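Local coordinates for Moesin/ezrin/radixin homolog 2 (Drosophila melanogaster, PDB 7EDR), which probably links membrane proteins to the cortical cytoskeleton and acts in growth-control signalling, as a FERM-domain protein of the ezrin-radixin-moesin and merlin family, at residues Ala124-Ala129 and Glu169-Arg174. Numbering follows the deposited sequence.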
loop_
_atom_site.group_PDB
_atom_site.type_symbol
_atom_site.label_atom_id
_atom_site.label_comp_id
_atom_site.label_asym_id
_atom_site.label_seq_id
_atom_site.Cartn_x
_atom_site.Cartn_y
_atom_site.Cartn_z
ATOM N N ALA C 124 -7.975 17.835 -31.304
ATOM C CA ALA C 124 -7.567 17.743 -29.903
ATOM C C ALA C 124 -7.099 19.096 -29.367
ATOM O O ALA C 124 -7.375 19.438 -28.209
ATOM C CB ALA C 124 -6.467 16.693 -29.736
ATOM N N SER C 125 -6.392 19.880 -30.196
ATOM C CA SER C 125 -5.953 21.205 -29.768
ATOM C C SER C 125 -7.132 22.112 -29.434
ATOM O O SER C 125 -7.003 22.998 -28.584
ATOM C CB SER C 125 -5.090 21.858 -30.848
ATOM O OG SER C 125 -5.857 22.143 -32.011
ATOM N N VAL C 126 -8.282 21.922 -30.088
ATOM C CA VAL C 126 -9.440 22.733 -29.731
ATOM C C VAL C 126 -9.948 22.343 -28.357
ATOM O O VAL C 126 -10.258 23.205 -27.523
ATOM C CB VAL C 126 -10.553 22.622 -30.791
ATOM C CG1 VAL C 126 -11.809 23.323 -30.293
ATOM C CG2 VAL C 126 -10.098 23.224 -32.094
ATOM N N LEU C 127 -10.046 21.038 -28.091
ATOM C CA LEU C 127 -10.454 20.586 -26.764
ATOM C C LEU C 127 -9.505 21.110 -25.688
ATOM O O LEU C 127 -9.938 21.702 -24.692
ATOM C CB LEU C 127 -10.521 19.062 -26.740
ATOM C CG LEU C 127 -10.715 18.414 -25.365
ATOM C CD1 LEU C 127 -11.964 18.947 -24.714
ATOM C CD2 LEU C 127 -10.831 16.936 -25.548
ATOM N N LEU C 128 -8.199 20.917 -25.887
ATOM C CA LEU C 128 -7.225 21.449 -24.941
ATOM C C LEU C 128 -7.416 22.944 -24.752
ATOM O O LEU C 128 -7.313 23.464 -23.631
ATOM C CB LEU C 128 -5.804 21.143 -25.427
ATOM C CG LEU C 128 -5.493 19.643 -25.472
ATOM C CD1 LEU C 128 -4.133 19.410 -26.062
ATOM C CD2 LEU C 128 -5.573 19.093 -24.070
ATOM N N ALA C 129 -7.713 23.655 -25.841
ATOM C CA ALA C 129 -7.879 25.092 -25.740
ATOM C C ALA C 129 -9.095 25.429 -24.889
ATOM O O ALA C 129 -9.036 26.337 -24.050
ATOM C CB ALA C 129 -7.983 25.709 -27.133
ATOM N N GLU C 169 -11.558 33.987 -35.778
ATOM C CA GLU C 169 -12.858 34.054 -35.115
ATOM C C GLU C 169 -13.629 32.760 -35.282
ATOM O O GLU C 169 -14.439 32.400 -34.416
ATOM C CB GLU C 169 -13.680 35.220 -35.663
ATOM C CG GLU C 169 -13.097 36.595 -35.338
ATOM C CD GLU C 169 -11.859 36.985 -36.188
ATOM O OE1 GLU C 169 -11.504 36.304 -37.191
ATOM O OE2 GLU C 169 -11.236 38.008 -35.833
ATOM N N MET C 170 -13.403 32.061 -36.399
ATOM C CA MET C 170 -14.058 30.780 -36.610
ATOM C C MET C 170 -13.506 29.733 -35.655
ATOM O O MET C 170 -14.263 28.913 -35.116
ATOM C CB MET C 170 -13.883 30.331 -38.064
ATOM C CG MET C 170 -14.812 31.017 -39.041
ATOM S SD MET C 170 -14.243 30.959 -40.757
ATOM C CE MET C 170 -14.660 29.268 -41.231
ATOM N N TRP C 171 -12.185 29.747 -35.436
ATOM C CA TRP C 171 -11.601 28.884 -34.410
ATOM C C TRP C 171 -12.133 29.241 -33.022
ATOM O O TRP C 171 -12.584 28.369 -32.268
ATOM C CB TRP C 171 -10.078 28.990 -34.434
ATOM C CG TRP C 171 -9.368 28.297 -35.567
ATOM C CD1 TRP C 171 -8.662 28.890 -36.566
ATOM C CD2 TRP C 171 -9.256 26.878 -35.785
ATOM N NE1 TRP C 171 -8.130 27.937 -37.406
ATOM C CE2 TRP C 171 -8.477 26.693 -36.949
ATOM C CE3 TRP C 171 -9.743 25.750 -35.116
ATOM C CZ2 TRP C 171 -8.168 25.426 -37.458
ATOM C CZ3 TRP C 171 -9.437 24.475 -35.634
ATOM C CH2 TRP C 171 -8.664 24.333 -36.793
ATOM N N GLU C 172 -12.103 30.533 -32.674
ATOM C CA GLU C 172 -12.563 30.966 -31.358
ATOM C C GLU C 172 -13.995 30.516 -31.084
ATOM O O GLU C 172 -14.314 30.098 -29.966
ATOM C CB GLU C 172 -12.428 32.485 -31.236
ATOM C CG GLU C 172 -10.970 32.960 -31.230
ATOM C CD GLU C 172 -10.775 34.394 -31.724
ATOM O OE1 GLU C 172 -9.631 34.719 -32.124
ATOM O OE2 GLU C 172 -11.748 35.193 -31.701
ATOM N N GLU C 173 -14.869 30.566 -32.093
ATOM C CA GLU C 173 -16.260 30.182 -31.845
ATOM C C GLU C 173 -16.383 28.698 -31.511
ATOM O O GLU C 173 -17.214 28.308 -30.677
ATOM C CB GLU C 173 -17.131 30.526 -33.055
ATOM C CG GLU C 173 -18.612 30.570 -32.743
ATOM C CD GLU C 173 -18.986 31.654 -31.733
ATOM O OE1 GLU C 173 -18.206 32.618 -31.539
ATOM O OE2 GLU C 173 -20.073 31.533 -31.119
ATOM N N ARG C 174 -15.563 27.861 -32.143
ATOM C CA ARG C 174 -15.570 26.439 -31.823
ATOM C C ARG C 174 -14.967 26.154 -30.448
ATOM O O ARG C 174 -15.460 25.273 -29.734
ATOM C CB ARG C 174 -14.849 25.673 -32.922
ATOM C CG ARG C 174 -15.566 25.843 -34.224
ATOM C CD ARG C 174 -14.922 25.035 -35.280
ATOM N NE ARG C 174 -15.889 24.099 -35.834
ATOM C CZ ARG C 174 -16.492 24.283 -36.990
ATOM N NH1 ARG C 174 -16.213 25.374 -37.702
ATOM N NH2 ARG C 174 -17.349 23.381 -37.432
#
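V126 reaches across from helix 122-137 and sets one methyl against the six-membered part of the W171 indole on helix 168-179. The meeting is wholly apolar: CG2 of V126 lies 3.8 Å from CZ3 of W171 and comes to the ring obliquely. With CG1 anti to the backbone N of V126 (chi1 172°), CG2 is left anti to the carbonyl carbon, where it reaches the indole. The two side chains cross at about a right angle. Valine suits a spot where the helices come close, its CA being 7.5 Å from that of R174, because its branches start at CB and meet the other helix close to the backbone, with little side-chain freedom to lose. Tryptophan answers from a longer arm, whose broad ring spans the rest of the way.

The second methyl makes a looser approach to the backbone, CG1 of V126 standing 4.2 Å from the carbonyl O of R174. R174 itself sends its long side chain away from V126, and its guanidinium NH2 forms a salt bridge with an acidic side chain of the chain of another protein. A long, flexible arginine suits this partly exposed place, where its backbone faces V126 while its charged end turns to the partner protein.

No hydrogen bond joins the two segments; what they share is a small apolar contact, 124 Å² of buried surface in all. Around it the apolar cluster widens: V126 also touches I175 and W178, while W171 packs on L156 and V160 and makes an edge-to-face stack with Y164. Apolar side chains of the other protein also pack on V126 and on W171. This is helix-helix packing within the alpha-helical central lobe of a FERM domain, at a place where that lobe meets a partner protein.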